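Stromal cell-derived factor 2-like protein (Arabidopsis thaliana, PDB 3MAL) takes part in endoplasmic-reticulum protein quality control and the unfolded protein response, in a complex with ERDJ3B and BIP1 required for proper accumulation of the immune receptor EFR. Local coordinates at residues 17-21 with 74-80; 34-38 with 59-64; 81-87 with 125-131; 94-100 with 112-118. One frame throughout, in Å; residues are numbered along the deposited sequence.

In the fold
The chain folds as a β-trefoil, a six-stranded barrel with a triplet of hairpins. From the N terminus, contact 1 opens at 17-21, just before the first barrel strand. Contact 2 lies wholly inside its loop, joining hairpin strand 34-38 to the turn that leads into barrel strand 64-67; contact 1 then closes at 74-80. Contact 3 starts directly afterwards at 81-87 and pairs two neighbouring barrel strands when it closes at 125-131. Nested within it, contact 4 forms the second hairpin, 94-100 with 112-118. None of the loops cross. Contact 1 packs on contact 3, whereas contact 4 touches both contact 2 and contact 3, bringing hairpins and barrel together.

Contact 1. Residues 17-21 with 74-80; sequences EITYG and EKQGDAV
The ring of Tyr20 carries the CG2 methyl of Val80 on one face, 3.8 Å above its plane and over its centre, a CH-pi contact only 6° off the ring normal. Val80 crosses the tyrosine at about a right angle, and its other methyl, CG1, lies nearer the phenolic end, 3.8 Å from Tyr20 OH. In the ring plane, at the hydroxyl edge, sits a water 2.7 Å from Tyr20 OH; the water also donates a weak bond to Ala79 O. Glu74 passes the ring obliquely, its CB and CG both close to Tyr20 CE1, the carboxylate and ring planes 65° apart. The ring reaches this place because CG of Tyr20 stands beside its backbone N, anti to the carbonyl carbon (chi1 -67°). Both segments belong to loops that flank barrel strands of the β-trefoil: 17-21 leads into strand 23-28, and the loop holding 74-80 runs toward strand 85-90, whose Ile86 also packs against Tyr20 and Val80. Thr19 and Ala79 form a single backbone bridge, with Val80 N donating to Ile18 O at 3.1 Å and Tyr20 N to Asp78 O at 2.9 Å. Beyond it, Gly77 N bonds to Tyr20 O at 2.9 Å from within a type II turn, Lys75 to Asp78. The carboxylate of Asp78 braces that turn: OD2 accepts Lys75 N from above the carboxylate plane, while OD1 forms a salt bridge with Lys75 NZ through its syn lone pair, 3.0 Å, and also receives ND2 of Asn195. A second water joins Gly21 O to Gln76 OE1.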
# COMPACT_ATOMS: atom_id res chain seq x y z
N GLU A 17 6.15 -10.23 -13.83
CA GLU A 17 6.81 -10.44 -12.51
C GLU A 17 7.16 -9.11 -11.85
O GLU A 17 7.87 -8.26 -12.41
CB GLU A 17 8.04 -11.35 -12.59
CG GLU A 17 7.77 -12.78 -13.02
CD GLU A 17 7.86 -12.92 -14.53
OE1 GLU A 17 7.83 -11.88 -15.24
OE2 GLU A 17 7.99 -14.08 -15.01
N ILE A 18 6.69 -8.92 -10.64
CA ILE A 18 6.93 -7.64 -10.01
C ILE A 18 8.23 -7.68 -9.22
O ILE A 18 8.37 -8.48 -8.29
CB ILE A 18 5.76 -7.27 -9.08
CG1 ILE A 18 4.46 -7.12 -9.90
CG2 ILE A 18 6.10 -6.03 -8.26
CD1 ILE A 18 3.22 -6.90 -9.06
N THR A 19 9.19 -6.83 -9.57
CA THR A 19 10.52 -6.89 -8.97
C THR A 19 10.75 -5.69 -8.05
O THR A 19 10.07 -4.66 -8.19
CB THR A 19 11.62 -6.86 -10.06
OG1 THR A 19 11.35 -5.79 -10.97
CG2 THR A 19 11.65 -8.19 -10.83
N TYR A 20 11.70 -5.78 -7.12
CA TYR A 20 12.01 -4.61 -6.31
C TYR A 20 12.50 -3.49 -7.21
O TYR A 20 13.22 -3.73 -8.19
CB TYR A 20 13.06 -4.94 -5.24
CG TYR A 20 12.54 -5.90 -4.18
CD1 TYR A 20 12.85 -7.27 -4.24
CD2 TYR A 20 11.75 -5.45 -3.14
CE1 TYR A 20 12.36 -8.16 -3.28
CE2 TYR A 20 11.28 -6.35 -2.15
CZ TYR A 20 11.59 -7.70 -2.24
OH TYR A 20 11.12 -8.60 -1.30
N GLY A 21 12.12 -2.25 -6.86
CA GLY A 21 12.46 -1.11 -7.69
C GLY A 21 11.38 -0.75 -8.70
O GLY A 21 11.45 0.28 -9.34
N GLU A 74 17.88 -8.73 -0.56
CA GLU A 74 16.97 -8.46 -1.67
C GLU A 74 17.34 -7.15 -2.34
O GLU A 74 17.52 -6.14 -1.68
CB GLU A 74 15.52 -8.40 -1.18
CG GLU A 74 14.91 -9.77 -0.89
CD GLU A 74 15.20 -10.27 0.53
OE1 GLU A 74 14.72 -11.38 0.86
OE2 GLU A 74 15.89 -9.58 1.30
N LYS A 75 17.41 -7.17 -3.67
CA LYS A 75 17.85 -5.99 -4.43
C LYS A 75 16.90 -5.67 -5.60
O LYS A 75 16.05 -6.50 -6.00
CB LYS A 75 19.30 -6.18 -4.91
CG LYS A 75 19.47 -7.24 -6.04
CD LYS A 75 20.92 -7.67 -6.14
CE LYS A 75 21.14 -8.67 -7.24
NZ LYS A 75 20.50 -9.99 -6.95
N GLN A 76 17.03 -4.45 -6.13
CA GLN A 76 16.27 -4.05 -7.31
C GLN A 76 16.46 -5.09 -8.42
O GLN A 76 17.60 -5.53 -8.68
CB GLN A 76 16.71 -2.67 -7.80
CG GLN A 76 16.41 -1.50 -6.83
CD GLN A 76 16.81 -0.15 -7.41
OE1 GLN A 76 15.96 0.67 -7.84
NE2 GLN A 76 18.12 0.09 -7.44
N GLY A 77 15.36 -5.48 -9.06
CA GLY A 77 15.37 -6.54 -10.07
C GLY A 77 15.13 -7.96 -9.55
O GLY A 77 14.98 -8.90 -10.33
N ASP A 78 15.13 -8.14 -8.22
CA ASP A 78 14.79 -9.45 -7.65
C ASP A 78 13.26 -9.56 -7.59
O ASP A 78 12.57 -8.57 -7.28
CB ASP A 78 15.39 -9.63 -6.24
CG ASP A 78 16.91 -9.84 -6.24
OD1 ASP A 78 17.54 -10.03 -7.33
OD2 ASP A 78 17.49 -9.81 -5.13
N ALA A 79 12.72 -10.73 -7.92
CA ALA A 79 11.28 -10.98 -7.77
C ALA A 79 10.87 -10.85 -6.31
O ALA A 79 11.57 -11.33 -5.41
CB ALA A 79 10.91 -12.40 -8.32
N VAL A 80 9.74 -10.21 -6.05
CA VAL A 80 9.19 -10.16 -4.70
C VAL A 80 8.46 -11.49 -4.45
O VAL A 80 7.59 -11.88 -5.24
CB VAL A 80 8.20 -8.96 -4.51
CG1 VAL A 80 7.80 -8.83 -3.05
CG2 VAL A 80 8.82 -7.65 -5.02
O HOH W 1 11.32 -11.23 -2.06
O HOH W 2 13.79 1.83 -9.48

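Contact 2. Residues 34-38 with 59-64; sequences RLHSH and DSNSYW
Leu35 and Trp64 meet at about a right angle, the leucine laying its CD2 methyl over one face of the indole, 3.7 Å from Trp64 CE2 and offset toward the rim. The same indole turns its edge to the leucine's own carbonyl: Trp64 NE1 donates to Leu35 O at 3.0 Å, almost straight (176°) and in the ring plane, yet it arrives from well above the carbonyl plane. Trp64 CG lies anti to its carbonyl carbon (chi1 -59°), which directs the ring toward strand 34-38. A water bonded to both Leu35 O and Ser62 O gives the carbonyl of Leu35 a second donor. In the β-trefoil this joins a strand of the first hairpin, 34-38 with 49-54, to the 3-10 turn 60-62 and the start of barrel strand 64-67. One residue along from Leu35, the imidazole of His36 meets Asn61, ring and amide planes 80° apart, with Asn61 CB 3.6 Å from His36 NE2. One water links them, bonded to His36 NE2 and Asn61 ND2, and donates to Asp59 OD2 at 2.7 Å as well, while Asn61 OD1 bonds to Lys92 NZ. The opposite nitrogen of that imidazole, ND1, is bonded to Thr52 OG1, so both ring nitrogens have partners that help fix its rotation. Asn61 O takes Ser37 N at 3.2 Å and, from outside the two segments, NE2 of His90.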
# COMPACT_ATOMS: atom_id res chain seq x y z
N ARG A 34 -7.90 3.00 -6.48
CA ARG A 34 -6.46 2.85 -6.40
C ARG A 34 -5.87 3.44 -5.11
O ARG A 34 -6.23 4.53 -4.68
CB ARG A 34 -5.77 3.49 -7.61
CG ARG A 34 -5.88 2.75 -8.88
CD ARG A 34 -7.11 3.21 -9.65
NE ARG A 34 -6.95 3.01 -11.08
CZ ARG A 34 -7.65 2.13 -11.78
NH1 ARG A 34 -8.57 1.40 -11.17
NH2 ARG A 34 -7.44 2.00 -13.08
N LEU A 35 -4.93 2.71 -4.52
CA LEU A 35 -4.17 3.24 -3.38
C LEU A 35 -3.49 4.56 -3.78
O LEU A 35 -2.78 4.62 -4.79
CB LEU A 35 -3.16 2.18 -2.89
CG LEU A 35 -2.43 2.48 -1.57
CD1 LEU A 35 -3.42 2.41 -0.38
CD2 LEU A 35 -1.22 1.54 -1.37
N HIS A 36 -3.71 5.60 -2.98
CA HIS A 36 -3.42 6.96 -3.36
C HIS A 36 -2.94 7.80 -2.16
O HIS A 36 -3.37 7.61 -1.01
CB HIS A 36 -4.69 7.55 -4.00
CG HIS A 36 -4.67 9.03 -4.23
ND1 HIS A 36 -5.09 9.93 -3.29
CD2 HIS A 36 -4.41 9.75 -5.35
CE1 HIS A 36 -5.01 11.16 -3.78
NE2 HIS A 36 -4.61 11.07 -5.04
N SER A 37 -2.02 8.72 -2.43
CA SER A 37 -1.62 9.69 -1.40
C SER A 37 -1.44 11.06 -2.02
O SER A 37 -1.64 11.24 -3.22
CB SER A 37 -0.38 9.22 -0.59
OG SER A 37 -0.26 9.93 0.64
N HIS A 38 -1.06 12.02 -1.20
CA HIS A 38 -1.03 13.41 -1.62
C HIS A 38 -0.48 14.22 -0.46
O HIS A 38 -0.35 13.69 0.63
CB HIS A 38 -2.43 13.90 -2.03
CG HIS A 38 -3.57 13.45 -1.14
ND1 HIS A 38 -4.88 13.48 -1.55
CD2 HIS A 38 -3.59 12.97 0.12
CE1 HIS A 38 -5.66 13.06 -0.57
NE2 HIS A 38 -4.90 12.75 0.46
N ASP A 59 -3.43 9.66 -12.69
CA ASP A 59 -3.14 10.18 -11.37
C ASP A 59 -1.74 9.72 -10.96
O ASP A 59 -1.56 8.56 -10.58
CB ASP A 59 -4.18 9.66 -10.37
CG ASP A 59 -3.99 10.25 -9.01
OD1 ASP A 59 -3.80 9.48 -8.04
OD2 ASP A 59 -4.00 11.49 -8.91
N SER A 60 -0.75 10.61 -11.05
CA SER A 60 0.64 10.25 -10.69
C SER A 60 0.72 9.92 -9.20
O SER A 60 1.55 9.13 -8.77
CB SER A 60 1.62 11.37 -11.05
OG SER A 60 1.21 12.59 -10.47
N ASN A 61 -0.21 10.52 -8.42
CA ASN A 61 -0.34 10.25 -6.99
C ASN A 61 -0.79 8.83 -6.63
O ASN A 61 -0.84 8.48 -5.43
CB ASN A 61 -1.31 11.27 -6.34
CG ASN A 61 -0.64 12.60 -6.05
OD1 ASN A 61 0.58 12.67 -5.90
ND2 ASN A 61 -1.44 13.67 -5.99
N SER A 62 -1.07 8.01 -7.64
CA SER A 62 -1.36 6.59 -7.41
C SER A 62 -0.18 5.64 -7.53
O SER A 62 -0.34 4.42 -7.37
CB SER A 62 -2.48 6.12 -8.36
OG SER A 62 -3.70 6.74 -8.02
N TYR A 63 1.01 6.18 -7.84
CA TYR A 63 2.19 5.33 -8.01
C TYR A 63 2.99 5.15 -6.73
O TYR A 63 3.17 6.10 -5.95
CB TYR A 63 3.10 5.85 -9.12
CG TYR A 63 2.69 5.35 -10.48
CD1 TYR A 63 2.15 6.22 -11.45
CD2 TYR A 63 2.82 4.00 -10.80
CE1 TYR A 63 1.77 5.73 -12.72
CE2 TYR A 63 2.43 3.51 -12.04
CZ TYR A 63 1.90 4.37 -12.98
OH TYR A 63 1.53 3.85 -14.19
N TRP A 64 3.44 3.90 -6.53
CA TRP A 64 4.21 3.46 -5.37
C TRP A 64 5.44 2.68 -5.88
O TRP A 64 5.32 1.90 -6.83
CB TRP A 64 3.34 2.55 -4.46
CG TRP A 64 2.10 3.23 -3.98
CD1 TRP A 64 0.89 3.34 -4.66
CD2 TRP A 64 1.94 3.95 -2.75
NE1 TRP A 64 0.00 4.08 -3.91
CE2 TRP A 64 0.62 4.46 -2.73
CE3 TRP A 64 2.78 4.19 -1.65
CZ2 TRP A 64 0.11 5.20 -1.65
CZ3 TRP A 64 2.28 4.94 -0.57
CH2 TRP A 64 0.95 5.43 -0.58
O HOH W 3 -2.33 2.73 -6.63
O HOH W 4 -4.11 13.14 -6.82

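Contact 3. Residues 81-87 with 125-131; sequences KSGATIR and DHWKLII
Arg87 runs alongside His126, pointing the same way, first past a backbone oxygen and then along the ring. CB lies 4.0 Å from Asp125 O; CG comes closer to that oxygen, at 3.5 Å, and also touches His126 CD2. CD continues along the imidazole, 4.1 Å from His126 NE2. There the chain bends (chi3 -65°), carrying the guanidinium to a plane 83° from that of the histidine ring and on to partners beyond the two segments: NE bonds to Pro68 O, NH1 to Ser121 OG, and the group lies in cation-pi contact with Trp96. On the same stretch of chain, Thr85 CG2 packs 3.6 Å from His126 CB. The backbones beneath belong to adjacent antiparallel strands of the β-trefoil barrel, 85-90 and 127-131. Ile86 and Trp127 form a hydrogen-bonded pair, Ile86 N to Trp127 O at 2.8 Å and Trp127 N to Ile86 O at 3.0 Å, and Thr85 with Lys128 is the non-hydrogen-bonded pair next to it. Further along, Leu129 N bonds to Ala84 O and Gly83 N to Leu129 O as segment 81-87 passes through a type II turn from Lys81 to Ala84. At this end a side chain takes over the pairing: OG of Ser82, anti to the serine N (chi1 -169°), accepts Ile131 N at 3.2 Å, while Ser82 CB packs against Ile131 CD1.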
# COMPACT_ATOMS: atom_id res chain seq x y z
N LYS A 81 8.82 -12.17 -3.37
CA LYS A 81 8.25 -13.49 -2.99
C LYS A 81 7.04 -13.36 -2.07
O LYS A 81 6.94 -12.43 -1.27
CB LYS A 81 9.30 -14.38 -2.32
CG LYS A 81 10.59 -14.68 -3.15
CD LYS A 81 10.32 -15.61 -4.31
CE LYS A 81 11.62 -15.87 -5.07
NZ LYS A 81 11.41 -16.87 -6.16
N SER A 82 6.11 -14.31 -2.18
CA SER A 82 5.06 -14.44 -1.18
C SER A 82 5.73 -14.57 0.18
O SER A 82 6.69 -15.33 0.34
CB SER A 82 4.19 -15.68 -1.45
OG SER A 82 3.02 -15.64 -0.63
N GLY A 83 5.25 -13.80 1.15
CA GLY A 83 5.82 -13.81 2.49
C GLY A 83 6.90 -12.77 2.74
O GLY A 83 7.28 -12.58 3.88
N ALA A 84 7.40 -12.11 1.69
CA ALA A 84 8.39 -11.03 1.83
C ALA A 84 7.85 -9.88 2.68
O ALA A 84 6.66 -9.56 2.61
CB ALA A 84 8.84 -10.49 0.46
N THR A 85 8.74 -9.27 3.46
CA THR A 85 8.46 -8.00 4.10
C THR A 85 8.89 -6.90 3.13
O THR A 85 10.06 -6.85 2.72
CB THR A 85 9.23 -7.85 5.41
OG1 THR A 85 8.99 -9.02 6.22
CG2 THR A 85 8.78 -6.60 6.18
N ILE A 86 7.94 -6.04 2.75
CA ILE A 86 8.19 -4.98 1.77
C ILE A 86 7.81 -3.61 2.32
O ILE A 86 7.14 -3.48 3.38
CB ILE A 86 7.44 -5.21 0.40
CG1 ILE A 86 5.92 -4.99 0.55
CG2 ILE A 86 7.77 -6.59 -0.21
CD1 ILE A 86 5.14 -5.02 -0.79
N ARG A 87 8.25 -2.58 1.59
CA ARG A 87 7.85 -1.19 1.84
C ARG A 87 7.27 -0.67 0.50
O ARG A 87 7.68 -1.13 -0.58
CB ARG A 87 9.05 -0.35 2.29
CG ARG A 87 9.64 -0.77 3.66
CD ARG A 87 10.77 0.16 4.16
NE ARG A 87 11.93 0.11 3.29
CZ ARG A 87 12.92 0.99 3.27
NH1 ARG A 87 12.91 2.04 4.08
NH2 ARG A 87 13.89 0.84 2.40
N ASP A 125 6.63 0.98 8.68
CA ASP A 125 6.56 1.00 7.21
C ASP A 125 6.58 -0.42 6.60
O ASP A 125 6.59 -0.57 5.38
CB ASP A 125 7.74 1.80 6.64
CG ASP A 125 7.75 3.25 7.09
OD1 ASP A 125 6.68 3.84 7.42
OD2 ASP A 125 8.84 3.83 7.13
N HIS A 126 6.59 -1.46 7.45
CA HIS A 126 6.77 -2.83 6.98
C HIS A 126 5.45 -3.59 6.78
O HIS A 126 4.59 -3.60 7.67
CB HIS A 126 7.74 -3.60 7.92
CG HIS A 126 9.10 -2.98 8.00
ND1 HIS A 126 10.14 -3.55 8.72
CD2 HIS A 126 9.60 -1.85 7.44
CE1 HIS A 126 11.21 -2.78 8.61
NE2 HIS A 126 10.92 -1.75 7.83
N TRP A 127 5.29 -4.21 5.61
CA TRP A 127 4.09 -4.96 5.23
C TRP A 127 4.49 -6.32 4.70
O TRP A 127 5.47 -6.44 3.93
CB TRP A 127 3.29 -4.21 4.15
CG TRP A 127 2.88 -2.81 4.56
CD1 TRP A 127 3.65 -1.69 4.53
CD2 TRP A 127 1.60 -2.40 5.07
NE1 TRP A 127 2.94 -0.60 4.99
CE2 TRP A 127 1.68 -1.00 5.32
CE3 TRP A 127 0.39 -3.06 5.33
CZ2 TRP A 127 0.60 -0.27 5.84
CZ3 TRP A 127 -0.70 -2.33 5.84
CH2 TRP A 127 -0.58 -0.94 6.08
N LYS A 128 3.75 -7.35 5.09
CA LYS A 128 4.02 -8.69 4.56
C LYS A 128 3.14 -8.92 3.34
O LYS A 128 1.92 -8.73 3.40
CB LYS A 128 3.76 -9.72 5.66
CG LYS A 128 3.76 -11.20 5.27
CD LYS A 128 3.07 -11.93 6.45
CE LYS A 128 3.03 -13.43 6.29
NZ LYS A 128 2.43 -14.08 7.51
N LEU A 129 3.76 -9.29 2.22
CA LEU A 129 3.01 -9.65 1.02
C LEU A 129 2.51 -11.10 1.15
O LEU A 129 3.29 -12.02 1.43
CB LEU A 129 3.82 -9.50 -0.27
CG LEU A 129 3.06 -10.01 -1.51
CD1 LEU A 129 2.03 -8.98 -2.03
CD2 LEU A 129 4.03 -10.38 -2.60
N ILE A 130 1.21 -11.27 0.96
CA ILE A 130 0.59 -12.59 1.06
C ILE A 130 -0.12 -12.87 -0.25
O ILE A 130 -1.12 -12.21 -0.56
CB ILE A 130 -0.40 -12.66 2.24
CG1 ILE A 130 0.34 -12.32 3.55
CG2 ILE A 130 -1.03 -14.05 2.34
CD1 ILE A 130 -0.56 -12.13 4.76
N ILE A 131 0.41 -13.79 -1.04
CA ILE A 131 -0.23 -14.10 -2.31
C ILE A 131 -1.32 -15.13 -2.06
O ILE A 131 -1.06 -16.18 -1.48
CB ILE A 131 0.77 -14.60 -3.37
CG1 ILE A 131 1.87 -13.56 -3.61
CG2 ILE A 131 0.04 -14.94 -4.69
CD1 ILE A 131 2.99 -14.09 -4.51

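Contact 4. Residues 94-100 with 112-118; sequences RKWLHSH and VSCFGDD
Both His98 and Phe115 place CG opposite their own backbone N (chi1 -168° and 169°), and these matching torsions lay their rings together in an offset stack, centroids 4.3 Å apart and planes 14° from parallel. Phe115 CB also sits over the imidazole face, 3.3 Å from His98 CG, so one face of the imidazole is covered by both the ring and its CB. On the same side of the sheet, Trp96 directs its indole edge past the end of the strand: NE1 donates to Asp117 O at 2.9 Å, nearly in the ring plane but from above the carbonyl plane. Lys95 packs its CB against Cys114 CB and ends with NZ on Gly116 O, also 2.9 Å. At the margin, Arg94 NH1 forms a salt bridge with Asp118 OD2 at 2.9 Å, meeting its syn lone pair with the two flat groups nearly coplanar. The backbone bonds Trp96 N to Phe115 O and Ser113 N to His98 O make this an antiparallel hairpin. Its other side brings Leu97 CD1 to within 3.7 Å of Val112 CG1. The hairpin is one of the triplet in the β-trefoil. Asp125 OD1 accepts His98 ND1, Trp127 NE1 of strand 127-131 donates to Leu97 O, and Cys114 packs against Val51 of strand 49-54 and Trp64 of strand 64-67.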
# COMPACT_ATOMS: atom_id res chain seq x y z
N ARG A 94 7.55 10.77 -1.65
CA ARG A 94 8.66 10.05 -1.02
C ARG A 94 8.36 9.50 0.39
O ARG A 94 9.27 8.99 1.06
CB ARG A 94 9.91 10.95 -0.99
CG ARG A 94 10.50 11.13 -2.34
CD ARG A 94 11.57 10.06 -2.44
NE ARG A 94 11.42 9.28 -3.63
CZ ARG A 94 12.13 8.20 -3.91
NH1 ARG A 94 13.05 7.74 -3.06
NH2 ARG A 94 11.90 7.57 -5.04
N LYS A 95 7.11 9.58 0.84
CA LYS A 95 6.73 9.03 2.16
C LYS A 95 6.37 7.54 2.05
O LYS A 95 6.05 7.06 0.95
CB LYS A 95 5.59 9.85 2.82
CG LYS A 95 5.92 11.36 3.02
CD LYS A 95 5.12 11.91 4.23
CE LYS A 95 5.48 13.36 4.63
NZ LYS A 95 6.94 13.65 4.53
N TRP A 96 6.44 6.83 3.17
CA TRP A 96 6.29 5.35 3.19
C TRP A 96 4.88 4.97 3.62
O TRP A 96 4.36 5.55 4.57
CB TRP A 96 7.29 4.73 4.18
CG TRP A 96 8.69 5.13 3.89
CD1 TRP A 96 9.38 6.19 4.41
CD2 TRP A 96 9.55 4.50 2.95
NE1 TRP A 96 10.64 6.26 3.84
CE2 TRP A 96 10.76 5.23 2.94
CE3 TRP A 96 9.42 3.40 2.10
CZ2 TRP A 96 11.84 4.88 2.12
CZ3 TRP A 96 10.49 3.03 1.31
CH2 TRP A 96 11.68 3.78 1.31
N LEU A 97 4.26 4.02 2.92
CA LEU A 97 2.98 3.43 3.39
C LEU A 97 3.16 2.91 4.84
O LEU A 97 4.08 2.14 5.11
CB LEU A 97 2.54 2.28 2.47
CG LEU A 97 1.12 1.78 2.76
CD1 LEU A 97 0.09 2.91 2.48
CD2 LEU A 97 0.79 0.47 1.99
N HIS A 98 2.29 3.33 5.75
CA HIS A 98 2.57 3.23 7.20
C HIS A 98 1.28 2.89 7.97
O HIS A 98 0.18 3.28 7.57
CB HIS A 98 3.11 4.58 7.70
CG HIS A 98 3.70 4.58 9.09
ND1 HIS A 98 5.01 4.23 9.35
CD2 HIS A 98 3.18 5.00 10.27
CE1 HIS A 98 5.26 4.39 10.64
NE2 HIS A 98 4.16 4.86 11.22
N SER A 99 1.43 2.18 9.06
CA SER A 99 0.34 1.96 10.03
C SER A 99 0.85 1.97 11.50
O SER A 99 2.00 2.12 11.73
CB SER A 99 -0.69 0.85 9.72
OG SER A 99 -1.88 0.87 10.46
N HIS A 100 -0.10 1.90 12.43
CA HIS A 100 0.07 2.14 13.82
C HIS A 100 -1.30 2.15 14.54
O HIS A 100 -2.31 1.96 13.95
CB HIS A 100 0.85 3.42 14.04
CG HIS A 100 0.41 4.60 13.23
ND1 HIS A 100 -0.77 4.66 12.53
CD2 HIS A 100 1.03 5.77 13.00
CE1 HIS A 100 -0.88 5.84 11.95
NE2 HIS A 100 0.21 6.53 12.22
N VAL A 112 -4.19 4.13 8.32
CA VAL A 112 -3.15 3.95 7.34
C VAL A 112 -2.68 5.30 6.82
O VAL A 112 -3.49 6.07 6.27
CB VAL A 112 -3.63 3.00 6.18
CG1 VAL A 112 -2.56 2.89 5.10
CG2 VAL A 112 -3.90 1.62 6.73
N SER A 113 -1.39 5.59 7.01
CA SER A 113 -0.83 6.89 6.64
C SER A 113 0.40 6.79 5.74
O SER A 113 0.85 5.68 5.36
CB SER A 113 -0.44 7.69 7.91
OG SER A 113 0.67 7.09 8.58
N CYS A 114 0.91 7.95 5.36
CA CYS A 114 2.22 8.06 4.72
C CYS A 114 3.19 8.74 5.69
O CYS A 114 2.91 9.84 6.20
CB CYS A 114 2.13 8.83 3.37
SG CYS A 114 2.16 7.69 1.93
N PHE A 115 4.32 8.09 5.95
CA PHE A 115 5.24 8.47 7.03
C PHE A 115 6.64 8.77 6.52
O PHE A 115 7.12 8.15 5.56
CB PHE A 115 5.30 7.33 8.06
CG PHE A 115 6.38 7.47 9.11
CD1 PHE A 115 7.64 6.88 8.92
CD2 PHE A 115 6.13 8.14 10.30
CE1 PHE A 115 8.64 7.00 9.87
CE2 PHE A 115 7.12 8.25 11.28
CZ PHE A 115 8.37 7.68 11.07
N GLY A 116 7.32 9.68 7.20
CA GLY A 116 8.75 9.86 6.99
C GLY A 116 9.14 10.39 5.63
O GLY A 116 8.42 11.17 5.02
N ASP A 117 10.30 9.98 5.17
CA ASP A 117 10.80 10.43 3.90
C ASP A 117 12.05 9.64 3.60
O ASP A 117 12.28 8.62 4.19
CB ASP A 117 11.13 11.93 3.95
CG ASP A 117 12.19 12.26 5.00
OD1 ASP A 117 13.12 11.48 5.23
OD2 ASP A 117 12.09 13.32 5.62
N ASP A 118 12.87 10.10 2.68
CA ASP A 118 14.04 9.30 2.35
C ASP A 118 15.10 9.14 3.43
O ASP A 118 15.97 8.30 3.31
CB ASP A 118 14.71 9.79 1.10
CG ASP A 118 14.02 9.30 -0.11
OD1 ASP A 118 13.39 10.13 -0.77
OD2 ASP A 118 14.07 8.09 -0.38